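PDB 3U4F: mandelate racemase/muconate lactonizing enzyme family protein from Roseovarius nubinhibens ISM, which binds magnesium in an enolase-superfamily barrel and probably acts as a hydro-lyase. Local coordinates for residues A[166-171]-A[186-191]; A[205-210]-A[255-260]; A[226-231]-A[329-334]; A[231-236]-A[243-248]. One frame throughout, in Å; residues are numbered along the deposited sequence.

Contact 1 of 4, residues A[166-171]-A[186-191]. With GAI (guanidine), chain F.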
loop_
_atom_site.group_PDB
_atom_site.type_symbol
_atom_site.label_atom_id
_atom_site.label_comp_id
_atom_site.label_asym_id
_atom_site.label_seq_id
_atom_site.Cartn_x
_atom_site.Cartn_y
_atom_site.Cartn_z
ATOM N N PHE A 166 -13.445 23.377 -16.690
ATOM C CA PHE A 166 -12.335 22.801 -17.464
ATOM C C PHE A 166 -11.109 22.670 -16.561
ATOM O O PHE A 166 -10.755 23.619 -15.864
ATOM C CB PHE A 166 -11.960 23.689 -18.664
ATOM C CG PHE A 166 -13.134 24.062 -19.543
ATOM C CD1 PHE A 166 -13.435 23.314 -20.668
ATOM C CD2 PHE A 166 -13.925 25.158 -19.227
ATOM C CE1 PHE A 166 -14.530 23.647 -21.476
ATOM C CE2 PHE A 166 -15.034 25.489 -19.997
ATOM C CZ PHE A 166 -15.335 24.723 -21.128
ATOM N N LYS A 167 -10.470 21.500 -16.572
ATOM C CA LYS A 167 -9.262 21.312 -15.760
ATOM C C LYS A 167 -8.053 21.025 -16.646
ATOM O O LYS A 167 -8.122 20.166 -17.540
ATOM C CB LYS A 167 -9.445 20.204 -14.697
ATOM C CG LYS A 167 -8.256 20.082 -13.738
ATOM C CD LYS A 167 -8.560 19.185 -12.546
ATOM C CE LYS A 167 -8.286 17.733 -12.882
ATOM N NZ LYS A 167 -8.640 16.920 -11.692
ATOM N N VAL A 168 -6.950 21.737 -16.393
ATOM C CA VAL A 168 -5.693 21.519 -17.111
ATOM C C VAL A 168 -4.582 21.191 -16.104
ATOM O O VAL A 168 -4.829 21.137 -14.904
ATOM C CB VAL A 168 -5.323 22.769 -17.988
ATOM C CG1 VAL A 168 -6.441 23.057 -18.957
ATOM C CG2 VAL A 168 -5.053 23.945 -17.108
ATOM N N ARG A 169 -3.373 20.932 -16.585
ATOM C CA ARG A 169 -2.293 20.473 -15.730
ATOM C C ARG A 169 -1.260 21.581 -15.496
ATOM O O ARG A 169 -0.966 22.342 -16.408
ATOM C CB ARG A 169 -1.600 19.290 -16.379
ATOM C CG ARG A 169 -2.549 18.132 -16.703
ATOM C CD ARG A 169 -2.975 17.398 -15.408
ATOM N NE ARG A 169 -4.292 16.755 -15.584
ATOM C CZ ARG A 169 -4.866 15.990 -14.667
ATOM N NH1 ARG A 169 -4.201 15.694 -13.551
ATOM N NH2 ARG A 169 -6.096 15.523 -14.872
ATOM N N ALA A 170 -0.707 21.624 -14.292
ATOM C CA ALA A 170 0.439 22.484 -13.937
ATOM C C ALA A 170 1.669 21.630 -13.639
ATOM O O ALA A 170 1.547 20.468 -13.254
ATOM C CB ALA A 170 0.113 23.302 -12.709
ATOM N N GLY A 171 2.857 22.211 -13.804
ATOM C CA GLY A 171 4.084 21.523 -13.381
ATOM C C GLY A 171 4.371 20.292 -14.201
ATOM O O GLY A 171 3.865 20.131 -15.297
ATOM N N GLU A 186 3.322 29.088 -16.250
ATOM C CA GLU A 186 3.069 30.532 -16.241
ATOM C C GLU A 186 2.262 30.974 -17.463
ATOM O O GLU A 186 1.537 31.956 -17.404
ATOM C CB GLU A 186 4.381 31.331 -16.134
ATOM C CG GLU A 186 5.051 31.154 -14.793
ATOM C CD GLU A 186 6.044 29.991 -14.746
ATOM O OE1 GLU A 186 6.138 29.171 -15.703
ATOM O OE2 GLU A 186 6.755 29.909 -13.720
ATOM N N GLU A 187 2.395 30.241 -18.559
ATOM C CA GLU A 187 1.668 30.553 -19.774
ATOM C C GLU A 187 0.239 30.024 -19.725
ATOM O O GLU A 187 -0.687 30.700 -20.158
ATOM C CB GLU A 187 2.383 29.992 -21.002
ATOM C CG GLU A 187 1.680 30.360 -22.330
ATOM C CD GLU A 187 2.290 29.676 -23.543
ATOM O OE1 GLU A 187 3.348 29.020 -23.395
ATOM O OE2 GLU A 187 1.709 29.791 -24.657
ATOM N N ILE A 188 0.056 28.808 -19.203
ATOM C CA ILE A 188 -1.255 28.149 -19.319
ATOM C C ILE A 188 -2.329 28.836 -18.474
ATOM O O ILE A 188 -3.473 28.914 -18.884
ATOM C CB ILE A 188 -1.172 26.620 -19.009
ATOM C CG1 ILE A 188 -2.390 25.876 -19.590
ATOM C CG2 ILE A 188 -1.046 26.382 -17.536
ATOM C CD1 ILE A 188 -2.230 24.347 -19.668
ATOM N N VAL A 189 -1.952 29.341 -17.310
ATOM C CA VAL A 189 -2.901 29.974 -16.399
ATOM C C VAL A 189 -3.559 31.201 -17.064
ATOM O O VAL A 189 -4.772 31.184 -17.244
ATOM C CB VAL A 189 -2.258 30.278 -15.011
ATOM C CG1 VAL A 189 -3.220 31.056 -14.103
ATOM C CG2 VAL A 189 -1.843 28.961 -14.354
ATOM N N PRO A 190 -2.768 32.233 -17.462
ATOM C CA PRO A 190 -3.398 33.382 -18.124
ATOM C C PRO A 190 -4.055 33.015 -19.460
ATOM O O PRO A 190 -5.076 33.614 -19.822
ATOM C CB PRO A 190 -2.212 34.356 -18.343
ATOM C CG PRO A 190 -1.009 33.459 -18.433
ATOM C CD PRO A 190 -1.313 32.456 -17.311
ATOM N N THR A 191 -3.498 32.031 -20.164
ATOM C CA THR A 191 -4.035 31.603 -21.468
ATOM C C THR A 191 -5.444 31.013 -21.385
ATOM O O THR A 191 -6.316 31.325 -22.218
ATOM C CB THR A 191 -3.122 30.594 -22.150
ATOM O OG1 THR A 191 -1.910 31.238 -22.530
ATOM C CG2 THR A 191 -3.777 30.016 -23.395
HETATM C C GAI F . -6.693 13.898 -11.912
HETATM N N1 GAI F . -7.163 13.514 -13.071
HETATM N N2 GAI F . -5.398 13.688 -11.483
HETATM N N3 GAI F . -7.501 14.498 -11.022
#

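Contact 2 of 4, residues A[205-210]-A[255-260]. With MG (magnesium ion), chain E; GAI (guanidine), chain F.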
loop_
_atom_site.group_PDB
_atom_site.type_symbol
_atom_site.label_atom_id
_atom_site.label_comp_id
_atom_site.label_asym_id
_atom_site.label_seq_id
_atom_site.Cartn_x
_atom_site.Cartn_y
_atom_site.Cartn_z
ATOM N N ASP A 205 -4.422 21.066 -11.901
ATOM C CA ASP A 205 -3.974 19.943 -11.089
ATOM C C ASP A 205 -2.453 19.860 -11.290
ATOM O O ASP A 205 -1.992 19.761 -12.420
ATOM C CB ASP A 205 -4.666 18.688 -11.618
ATOM C CG ASP A 205 -4.525 17.476 -10.697
ATOM O OD1 ASP A 205 -3.547 17.398 -9.935
ATOM O OD2 ASP A 205 -5.427 16.589 -10.745
ATOM N N ALA A 206 -1.708 19.913 -10.187
ATOM C CA ALA A 206 -0.231 19.916 -10.208
ATOM C C ALA A 206 0.361 18.536 -9.987
ATOM O O ALA A 206 1.585 18.351 -9.987
ATOM C CB ALA A 206 0.307 20.895 -9.148
ATOM N N ASN A 207 -0.503 17.560 -9.756
ATOM C CA ASN A 207 -0.060 16.169 -9.511
ATOM C C ASN A 207 1.233 16.046 -8.720
ATOM O O ASN A 207 2.213 15.407 -9.183
ATOM C CB ASN A 207 0.058 15.419 -10.836
ATOM C CG ASN A 207 -1.290 15.208 -11.507
ATOM O OD1 ASN A 207 -2.051 14.280 -11.160
ATOM N ND2 ASN A 207 -1.590 16.054 -12.458
ATOM N N SER A 208 1.237 16.638 -7.531
ATOM C CA SER A 208 2.321 16.420 -6.535
ATOM C C SER A 208 3.655 17.054 -6.868
ATOM O O SER A 208 4.696 16.636 -6.351
ATOM C CB SER A 208 2.523 14.910 -6.259
ATOM O OG SER A 208 1.479 14.386 -5.448
ATOM N N CYS A 209 3.641 18.076 -7.715
ATOM C CA CYS A 209 4.890 18.655 -8.226
ATOM C C CYS A 209 5.657 19.519 -7.227
ATOM O O CYS A 209 6.880 19.387 -7.101
ATOM C CB CYS A 209 4.572 19.511 -9.448
ATOM S SG CYS A 209 6.055 20.138 -10.270
ATOM N N TYR A 210 4.943 20.389 -6.492
ATOM C CA TYR A 210 5.589 21.555 -5.881
ATOM C C TYR A 210 5.952 21.475 -4.402
ATOM O O TYR A 210 5.245 20.858 -3.613
ATOM C CB TYR A 210 4.696 22.768 -6.107
ATOM C CG TYR A 210 4.514 23.116 -7.568
ATOM C CD1 TYR A 210 5.575 23.628 -8.315
ATOM C CD2 TYR A 210 3.283 22.939 -8.205
ATOM C CE1 TYR A 210 5.402 23.986 -9.677
ATOM C CE2 TYR A 210 3.103 23.274 -9.538
ATOM C CZ TYR A 210 4.157 23.803 -10.268
ATOM O OH TYR A 210 3.975 24.144 -11.582
ATOM N N GLY A 255 -7.510 17.487 -2.822
ATOM C CA GLY A 255 -6.692 16.300 -3.059
ATOM C C GLY A 255 -7.268 15.057 -2.422
ATOM O O GLY A 255 -8.328 15.111 -1.776
ATOM N N GLY A 256 -6.549 13.945 -2.625
ATOM C CA GLY A 256 -6.821 12.681 -1.954
ATOM C C GLY A 256 -6.954 11.492 -2.902
ATOM O O GLY A 256 -7.210 10.387 -2.438
ATOM N N GLU A 257 -6.778 11.696 -4.208
ATOM C CA GLU A 257 -7.050 10.627 -5.160
ATOM C C GLU A 257 -6.209 9.376 -4.945
ATOM O O GLU A 257 -6.706 8.286 -5.217
ATOM C CB GLU A 257 -6.962 11.092 -6.606
ATOM C CG GLU A 257 -5.545 11.405 -7.087
ATOM C CD GLU A 257 -5.594 12.164 -8.366
ATOM O OE1 GLU A 257 -6.258 13.242 -8.399
ATOM O OE2 GLU A 257 -4.961 11.689 -9.331
ATOM N N GLN A 258 -4.976 9.522 -4.431
ATOM C CA GLN A 258 -4.116 8.324 -4.156
ATOM C C GLN A 258 -4.236 7.790 -2.753
ATOM O O GLN A 258 -3.558 6.842 -2.389
ATOM C CB GLN A 258 -2.635 8.607 -4.444
ATOM C CG GLN A 258 -2.317 8.756 -5.902
ATOM C CD GLN A 258 -2.418 10.184 -6.437
ATOM O OE1 GLN A 258 -2.472 11.173 -5.688
ATOM N NE2 GLN A 258 -2.362 10.296 -7.746
ATOM N N ASP A 259 -5.106 8.384 -1.952
ATOM C CA ASP A 259 -5.253 7.968 -0.575
ATOM C C ASP A 259 -6.234 6.811 -0.422
ATOM O O ASP A 259 -7.431 6.978 -0.648
ATOM C CB ASP A 259 -5.694 9.163 0.254
ATOM C CG ASP A 259 -4.541 10.101 0.521
ATOM O OD1 ASP A 259 -3.710 9.764 1.401
ATOM O OD2 ASP A 259 -4.421 11.120 -0.186
ATOM N N CYS A 260 -5.714 5.655 -0.020
ATOM C CA CYS A 260 -6.542 4.457 0.082
ATOM C C CYS A 260 -6.662 4.001 1.554
ATOM O O CYS A 260 -7.350 3.039 1.865
ATOM C CB CYS A 260 -5.957 3.349 -0.817
ATOM S SG CYS A 260 -4.312 2.816 -0.365
HETATM MG MG MG E . -5.842 14.804 -9.660
HETATM C C GAI F . -6.693 13.898 -11.912
HETATM N N1 GAI F . -7.163 13.514 -13.071
HETATM N N2 GAI F . -5.398 13.688 -11.483
HETATM N N3 GAI F . -7.501 14.498 -11.022
HETATM O O HOH W 1 -4.088 15.065 -8.764
#

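Contact 3 of 4, residues A[226-231]-A[329-334]. With MG (magnesium ion), chain E; GAI (guanidine), chain F.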
loop_
_atom_site.group_PDB
_atom_site.type_symbol
_atom_site.label_atom_id
_atom_site.label_comp_id
_atom_site.label_asym_id
_atom_site.label_seq_id
_atom_site.Cartn_x
_atom_site.Cartn_y
_atom_site.Cartn_z
ATOM N N GLY A 226 -8.521 34.031 -11.617
ATOM C CA GLY A 226 -9.850 33.536 -11.344
ATOM C C GLY A 226 -10.030 32.025 -11.438
ATOM O O GLY A 226 -11.160 31.555 -11.612
ATOM N N PHE A 227 -8.948 31.257 -11.300
ATOM C CA PHE A 227 -9.114 29.811 -11.090
ATOM C C PHE A 227 -9.808 29.525 -9.755
ATOM O O PHE A 227 -9.706 30.306 -8.788
ATOM C CB PHE A 227 -7.778 29.063 -11.179
ATOM C CG PHE A 227 -7.324 28.766 -12.580
ATOM C CD1 PHE A 227 -7.034 29.802 -13.499
ATOM C CD2 PHE A 227 -7.120 27.438 -12.976
ATOM C CE1 PHE A 227 -6.555 29.509 -14.793
ATOM C CE2 PHE A 227 -6.661 27.128 -14.263
ATOM C CZ PHE A 227 -6.371 28.163 -15.172
ATOM N N SER A 228 -10.524 28.401 -9.679
ATOM C CA SER A 228 -11.322 28.110 -8.494
ATOM C C SER A 228 -11.018 26.776 -7.797
ATOM O O SER A 228 -11.712 26.415 -6.827
ATOM C CB SER A 228 -12.823 28.193 -8.825
ATOM O OG SER A 228 -13.087 27.468 -10.032
ATOM N N HIS A 229 -9.957 26.087 -8.250
ATOM C CA HIS A 229 -9.683 24.711 -7.793
ATOM C C HIS A 229 -8.205 24.436 -8.108
ATOM O O HIS A 229 -7.795 24.503 -9.268
ATOM C CB HIS A 229 -10.641 23.780 -8.578
ATOM C CG HIS A 229 -10.400 22.309 -8.408
ATOM N ND1 HIS A 229 -11.358 21.460 -7.892
ATOM C CD2 HIS A 229 -9.344 21.527 -8.737
ATOM C CE1 HIS A 229 -10.901 20.218 -7.903
ATOM N NE2 HIS A 229 -9.680 20.233 -8.412
ATOM N N PHE A 230 -7.429 24.146 -7.076
ATOM C CA PHE A 230 -5.978 23.914 -7.193
ATOM C C PHE A 230 -5.706 22.557 -6.548
ATOM O O PHE A 230 -5.674 22.413 -5.311
ATOM C CB PHE A 230 -5.268 25.058 -6.445
ATOM C CG PHE A 230 -3.763 25.042 -6.531
ATOM C CD1 PHE A 230 -3.093 24.291 -7.485
ATOM C CD2 PHE A 230 -3.033 25.861 -5.680
ATOM C CE1 PHE A 230 -1.683 24.326 -7.568
ATOM C CE2 PHE A 230 -1.617 25.909 -5.757
ATOM C CZ PHE A 230 -0.960 25.155 -6.689
ATOM N N GLU A 231 -5.520 21.559 -7.398
ATOM C CA GLU A 231 -5.470 20.181 -6.964
ATOM C C GLU A 231 -4.036 19.674 -6.795
ATOM O O GLU A 231 -3.197 19.925 -7.634
ATOM C CB GLU A 231 -6.236 19.333 -7.974
ATOM C CG GLU A 231 -6.240 17.845 -7.676
ATOM C CD GLU A 231 -7.319 17.131 -8.466
ATOM O OE1 GLU A 231 -8.254 17.831 -8.965
ATOM O OE2 GLU A 231 -7.242 15.877 -8.555
ATOM N N GLY A 329 -19.447 17.700 -4.091
ATOM C CA GLY A 329 -18.790 18.862 -4.680
ATOM C C GLY A 329 -19.452 19.386 -5.951
ATOM O O GLY A 329 -20.606 19.027 -6.272
ATOM N N LYS A 330 -18.720 20.209 -6.709
ATOM C CA LYS A 330 -19.359 21.022 -7.746
ATOM C C LYS A 330 -19.646 20.283 -9.039
ATOM O O LYS A 330 -20.464 20.715 -9.840
ATOM C CB LYS A 330 -18.512 22.260 -8.063
ATOM C CG LYS A 330 -18.359 23.238 -6.894
ATOM C CD LYS A 330 -17.320 24.317 -7.236
ATOM C CE LYS A 330 -17.264 25.408 -6.147
ATOM N NZ LYS A 330 -16.141 26.350 -6.499
ATOM N N TYR A 331 -18.926 19.189 -9.265
ATOM C CA TYR A 331 -18.882 18.583 -10.586
ATOM C C TYR A 331 -18.160 17.240 -10.605
ATOM O O TYR A 331 -17.363 16.919 -9.723
ATOM C CB TYR A 331 -18.275 19.504 -11.677
ATOM C CG TYR A 331 -17.273 20.534 -11.151
ATOM C CD1 TYR A 331 -17.343 21.855 -11.553
ATOM C CD2 TYR A 331 -16.262 20.158 -10.256
ATOM C CE1 TYR A 331 -16.410 22.818 -11.060
ATOM C CE2 TYR A 331 -15.347 21.104 -9.736
ATOM C CZ TYR A 331 -15.451 22.430 -10.142
ATOM O OH TYR A 331 -14.562 23.342 -9.639
ATOM N N LEU A 332 -18.514 16.494 -11.640
ATOM C CA LEU A 332 -17.941 15.211 -12.018
ATOM C C LEU A 332 -16.690 15.435 -12.870
ATOM O O LEU A 332 -16.775 16.101 -13.893
ATOM C CB LEU A 332 -18.993 14.496 -12.875
ATOM C CG LEU A 332 -18.564 13.196 -13.558
ATOM C CD1 LEU A 332 -18.512 12.099 -12.496
ATOM C CD2 LEU A 332 -19.533 12.821 -14.695
ATOM N N GLU A 333 -15.556 14.835 -12.482
ATOM C CA GLU A 333 -14.392 14.784 -13.369
ATOM C C GLU A 333 -14.692 13.941 -14.608
ATOM O O GLU A 333 -15.035 12.773 -14.495
ATOM C CB GLU A 333 -13.176 14.187 -12.667
ATOM C CG GLU A 333 -11.973 14.252 -13.615
ATOM C CD GLU A 333 -10.664 13.951 -12.971
ATOM O OE1 GLU A 333 -10.652 13.378 -11.867
ATOM O OE2 GLU A 333 -9.637 14.312 -13.602
ATOM N N PHE A 334 -14.555 14.540 -15.782
ATOM C CA PHE A 334 -14.922 13.865 -17.012
ATOM C C PHE A 334 -13.764 13.961 -17.976
ATOM O O PHE A 334 -13.518 15.019 -18.562
ATOM C CB PHE A 334 -16.171 14.482 -17.643
ATOM C CG PHE A 334 -16.735 13.639 -18.769
ATOM C CD1 PHE A 334 -17.650 12.616 -18.499
ATOM C CD2 PHE A 334 -16.327 13.860 -20.086
ATOM C CE1 PHE A 334 -18.148 11.817 -19.537
ATOM C CE2 PHE A 334 -16.807 13.050 -21.137
ATOM C CZ PHE A 334 -17.717 12.052 -20.867
HETATM MG MG MG E . -5.842 14.804 -9.660
HETATM C C GAI F . -6.693 13.898 -11.912
HETATM N N1 GAI F . -7.163 13.514 -13.071
HETATM N N2 GAI F . -5.398 13.688 -11.483
HETATM N N3 GAI F . -7.501 14.498 -11.022
HETATM O O HOH W 2 -13.651 24.909 -5.874
HETATM O O HOH W 3 -15.344 26.053 -9.442
HETATM O O HOH W 4 -13.706 22.457 -7.129
HETATM O O HOH W 5 -9.599 14.502 -9.063
HETATM O O HOH W 1 -4.088 15.065 -8.764
#

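Contact 4 of 4, residues A[231-236]-A[243-248]. With MG (magnesium ion), chain E; MG (magnesium ion), chain G; GAI (guanidine), chain F.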
loop_
_atom_site.group_PDB
_atom_site.type_symbol
_atom_site.label_atom_id
_atom_site.label_comp_id
_atom_site.label_asym_id
_atom_site.label_seq_id
_atom_site.Cartn_x
_atom_site.Cartn_y
_atom_site.Cartn_z
ATOM N N GLU A 231 -5.520 21.559 -7.398
ATOM C CA GLU A 231 -5.470 20.181 -6.964
ATOM C C GLU A 231 -4.036 19.674 -6.795
ATOM O O GLU A 231 -3.197 19.925 -7.634
ATOM C CB GLU A 231 -6.236 19.333 -7.974
ATOM C CG GLU A 231 -6.240 17.845 -7.676
ATOM C CD GLU A 231 -7.319 17.131 -8.466
ATOM O OE1 GLU A 231 -8.254 17.831 -8.965
ATOM O OE2 GLU A 231 -7.242 15.877 -8.555
ATOM N N GLU A 232 -3.816 18.964 -5.691
ATOM C CA GLU A 232 -2.589 18.232 -5.378
ATOM C C GLU A 232 -1.347 19.097 -5.593
ATOM O O GLU A 232 -0.478 18.745 -6.357
ATOM C CB GLU A 232 -2.535 16.901 -6.172
ATOM C CG GLU A 232 -1.568 15.852 -5.606
ATOM C CD GLU A 232 -1.710 14.512 -6.318
ATOM O OE1 GLU A 232 -2.869 14.053 -6.406
ATOM O OE2 GLU A 232 -0.671 13.927 -6.754
ATOM N N PRO A 233 -1.286 20.267 -4.931
ATOM C CA PRO A 233 -0.165 21.199 -5.206
ATOM C C PRO A 233 1.188 20.592 -4.854
ATOM O O PRO A 233 2.195 20.856 -5.534
ATOM C CB PRO A 233 -0.446 22.388 -4.250
ATOM C CG PRO A 233 -1.415 21.848 -3.201
ATOM C CD PRO A 233 -2.272 20.843 -3.992
ATOM N N CYS A 234 1.196 19.815 -3.773
ATOM C CA CYS A 234 2.409 19.243 -3.192
ATOM C C CYS A 234 2.345 17.707 -3.179
ATOM O O CYS A 234 1.257 17.119 -3.203
ATOM C CB CYS A 234 2.521 19.707 -1.747
ATOM S SG CYS A 234 2.645 21.528 -1.547
ATOM N N PRO A 235 3.495 17.048 -3.041
ATOM C CA PRO A 235 3.465 15.590 -2.874
ATOM C C PRO A 235 2.338 15.114 -1.947
ATOM O O PRO A 235 2.263 15.519 -0.776
ATOM C CB PRO A 235 4.851 15.289 -2.270
ATOM C CG PRO A 235 5.736 16.357 -2.989
ATOM C CD PRO A 235 4.866 17.594 -2.874
ATOM N N TYR A 236 1.464 14.255 -2.470
ATOM C CA TYR A 236 0.230 13.940 -1.765
ATOM C C TYR A 236 0.491 13.275 -0.413
ATOM O O TYR A 236 -0.324 13.346 0.482
ATOM C CB TYR A 236 -0.677 13.072 -2.654
ATOM C CG TYR A 236 -0.220 11.644 -2.850
ATOM C CD1 TYR A 236 -0.457 10.678 -1.851
ATOM C CD2 TYR A 236 0.401 11.236 -4.040
ATOM C CE1 TYR A 236 -0.056 9.340 -2.021
ATOM C CE2 TYR A 236 0.815 9.871 -4.218
ATOM C CZ TYR A 236 0.569 8.952 -3.200
ATOM O OH TYR A 236 0.912 7.604 -3.344
ATOM N N LYS A 243 -1.338 21.290 3.704
ATOM C CA LYS A 243 -1.999 22.187 4.667
ATOM C C LYS A 243 -1.412 23.608 4.630
ATOM O O LYS A 243 -2.144 24.603 4.619
ATOM C CB LYS A 243 -1.876 21.607 6.065
ATOM C CG LYS A 243 -2.607 22.383 7.162
ATOM C CD LYS A 243 -2.500 21.619 8.471
ATOM C CE LYS A 243 -2.659 22.510 9.700
ATOM N NZ LYS A 243 -4.093 22.796 9.899
ATOM N N GLU A 244 -0.084 23.712 4.616
ATOM C CA GLU A 244 0.534 25.036 4.492
ATOM C C GLU A 244 0.009 25.812 3.286
ATOM O O GLU A 244 -0.250 27.027 3.370
ATOM C CB GLU A 244 2.058 24.935 4.399
ATOM C CG GLU A 244 2.715 26.294 4.701
ATOM C CD GLU A 244 4.222 26.295 4.483
ATOM O OE1 GLU A 244 4.859 25.210 4.607
ATOM O OE2 GLU A 244 4.738 27.404 4.184
ATOM N N VAL A 245 -0.135 25.126 2.155
ATOM C CA VAL A 245 -0.646 25.768 0.952
ATOM C C VAL A 245 -2.104 26.220 1.099
ATOM O O VAL A 245 -2.425 27.382 0.802
ATOM C CB VAL A 245 -0.458 24.868 -0.283
ATOM C CG1 VAL A 245 -0.951 25.567 -1.542
ATOM C CG2 VAL A 245 1.038 24.476 -0.404
ATOM N N SER A 246 -2.973 25.305 1.549
ATOM C CA SER A 246 -4.376 25.624 1.900
ATOM C C SER A 246 -4.466 26.810 2.826
ATOM O O SER A 246 -5.292 27.701 2.616
ATOM C CB SER A 246 -5.050 24.445 2.637
ATOM O OG SER A 246 -5.224 23.425 1.702
ATOM N N GLU A 247 -3.642 26.817 3.865
ATOM C CA GLU A 247 -3.694 27.936 4.834
ATOM C C GLU A 247 -3.292 29.286 4.245
ATOM O O GLU A 247 -3.838 30.322 4.653
ATOM C CB GLU A 247 -2.910 27.625 6.121
ATOM C CG GLU A 247 -3.579 26.575 7.008
ATOM C CD GLU A 247 -2.685 26.113 8.165
ATOM O OE1 GLU A 247 -1.449 25.994 7.984
ATOM O OE2 GLU A 247 -3.216 25.863 9.266
ATOM N N ALA A 248 -2.347 29.288 3.302
ATOM C CA ALA A 248 -1.881 30.533 2.679
ATOM C C ALA A 248 -2.782 31.053 1.547
ATOM O O ALA A 248 -2.696 32.229 1.182
ATOM C CB ALA A 248 -0.418 30.383 2.173
HETATM MG MG MG E . -5.842 14.804 -9.660
HETATM MG MG MG G . -7.141 28.340 1.972
HETATM C C GAI F . -6.693 13.898 -11.912
HETATM N N1 GAI F . -7.163 13.514 -13.071
HETATM N N2 GAI F . -5.398 13.688 -11.483
HETATM N N3 GAI F . -7.501 14.498 -11.022
HETATM O O HOH W 1 -4.088 15.065 -8.764
HETATM O O HOH W 6 -7.182 27.044 0.318
HETATM O O HOH W 7 -8.003 26.828 3.194
HETATM O O HOH W 8 -9.158 29.011 1.601
HETATM O O HOH W 9 -7.233 29.730 3.641
#

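Contact 1 of 4, residues A[166-171]-A[186-191]
The side chains of V168 and I188 point at each other and meet tip to tip, CG2 of V168 lying 3.8 Å from CD1 of I188. With CG1 turned away from the backbone N (chi1 -160°) and the chain running out almost straight, I188 also brings its end methyl within 4.0 Å of the backbone O of R169. The contact illustrates how a TIM barrel is layered: in the beta-alpha-beta unit of strand 165-169, helix 184-196 and strand 201-205, alternate strand residues face the helix, while their neighbours face the barrel interior. K167 and R169 are those neighbours, and both line the guanidine pocket. NZ of K167 sits 2.8 Å from N3 of the guanidine and makes a salt bridge to E231. The guanidine meets the R169 guanidinium at its edge, carbon in that plane but its own plane turned steeply against it, with NH2 of R169 2.9 Å from N1 of the guanidine. A bend at chi2 (-73°) brings this group to the ligand and NE to its acceptor, O of S140. A leucine in place of R169 would probably leave the S140 carbonyl without this donor and the ligand without a charged edge.

Contact 2 of 4, residues A[205-210]-A[255-260]
OD2 of D205 is gripped by a magnesium ion at 2.1 Å and, more weakly, by NZ of K167. The same metal is held by OE1 of E257 at 2.0 Å, so two acidic oxygens that stand 4.2 Å apart, OD2 of D205 and OE1 of E257, are joined through the cation between them. E231, a water and two nitrogens of the guanidine complete the coordination. OD1 of D205, which does not bind the metal, lies 2.7 Å from the metal-bound water and takes a bond of 3.1 Å from the backbone N of N207, which arrives on the anti side, 26° out of the carboxylate plane. That second bond closes an Asx turn and ties the aspartate's rotation to its own loop. On the facing loop, OE2 of E257 lies 3.0 Å from N2 of the guanidine and forms a salt bridge with K94 of the second subunit. The magnesium and this foreign lysine probably offset the gathered carboxylate charge, so dimerisation is likely to bear on the electrostatics of the site.

Contact 3 of 4, residues A[226-231]-A[329-334]
Inside the TIM barrel, near the N-terminal ends of strands 229-231 and 332-335, H229 and Y331 slide past each other, CB of H229 coming 4.1 Å from OH of Y331. Water does much of the joining: one molecule is bonded to ND1 of H229 at 2.7 Å and also to OH of Y331, while a second links OG of S228, NZ of K330 and the same hydroxyl. Y331 also makes a T-shaped (edge-to-face) stack with Y137. With CG anti to the backbone N (chi1 172°), H229 swings its ring up the interior, and NE2 gives OE1 of E231 a nearly straight bond of 2.8 Å (170°), in the plane of the imidazole. This second-shell grip, shared with Q278, positions E231, whose OE2 binds magnesium at 2.1 Å. Across the barrel, OE2 of E333 accepts a 2.7 Å bond from N1 of the guanidine and is hydrogen-bonded to OG of S139. An alanine in place of E333 is likely to leave both without this acceptor. Magnesium held by acids at or just beyond strand C-terminal ends, here D205, E231 and E257, is characteristic of the enolase superfamily.

Contact 4 of 4, residues A[231-236]-A[243-248]
V245 meets C234 and P233 with a different methyl for each. CG2 lies 3.5 Å from SG of C234, and CG1 comes 4.1 Å from CG of P233, the proline ring and the valine sliding past each other in opposite directions. The valine's first torsion (chi1 -178°) spreads the two methyls, one toward each loop residue. A215 of helix 212-224 and V253 of strand 253-255 pack against both P233 and V245, covering the buried apolar contact from the next helix and strand. One step out, the layers become polar. Before the proline, OE1 of E232 lies 2.8 Å from the water on the active-site magnesium, and its other oxygen is bonded to the hydroxyl of S208. At the residue after the valine, the backbone O of S246 binds a second magnesium ion at 2.1 Å together with the carbonyl of L249 and four waters, while OG of S246 is bonded to the carbonyl of A273. This metal sits at the C-terminal end of helix 239-248; the packing itself is that of a beta-alpha loop folded onto its own barrel helix.

From the N terminus, contact 1 comes first and closes the short loop between strand 165-169 and helix 184-196 before any other contact opens. Contact 2 then opens at 205-210, and contact 3 opens at 226-231 inside its loop. Contact 4, which shares E231 with contact 3, closes between 231-236 and 243-248, nested within both. Contact 2 closes at 255-260, whereas contact 3 waits until 329-334, so these two cross. The local contacts 1 and 4 seat helices on the outside of the barrel; the crossing pair join loops and strands that are not neighbours in the barrel. All four have residues at the guanidine site, and contacts 2, 3 and 4 meet at its magnesium ion.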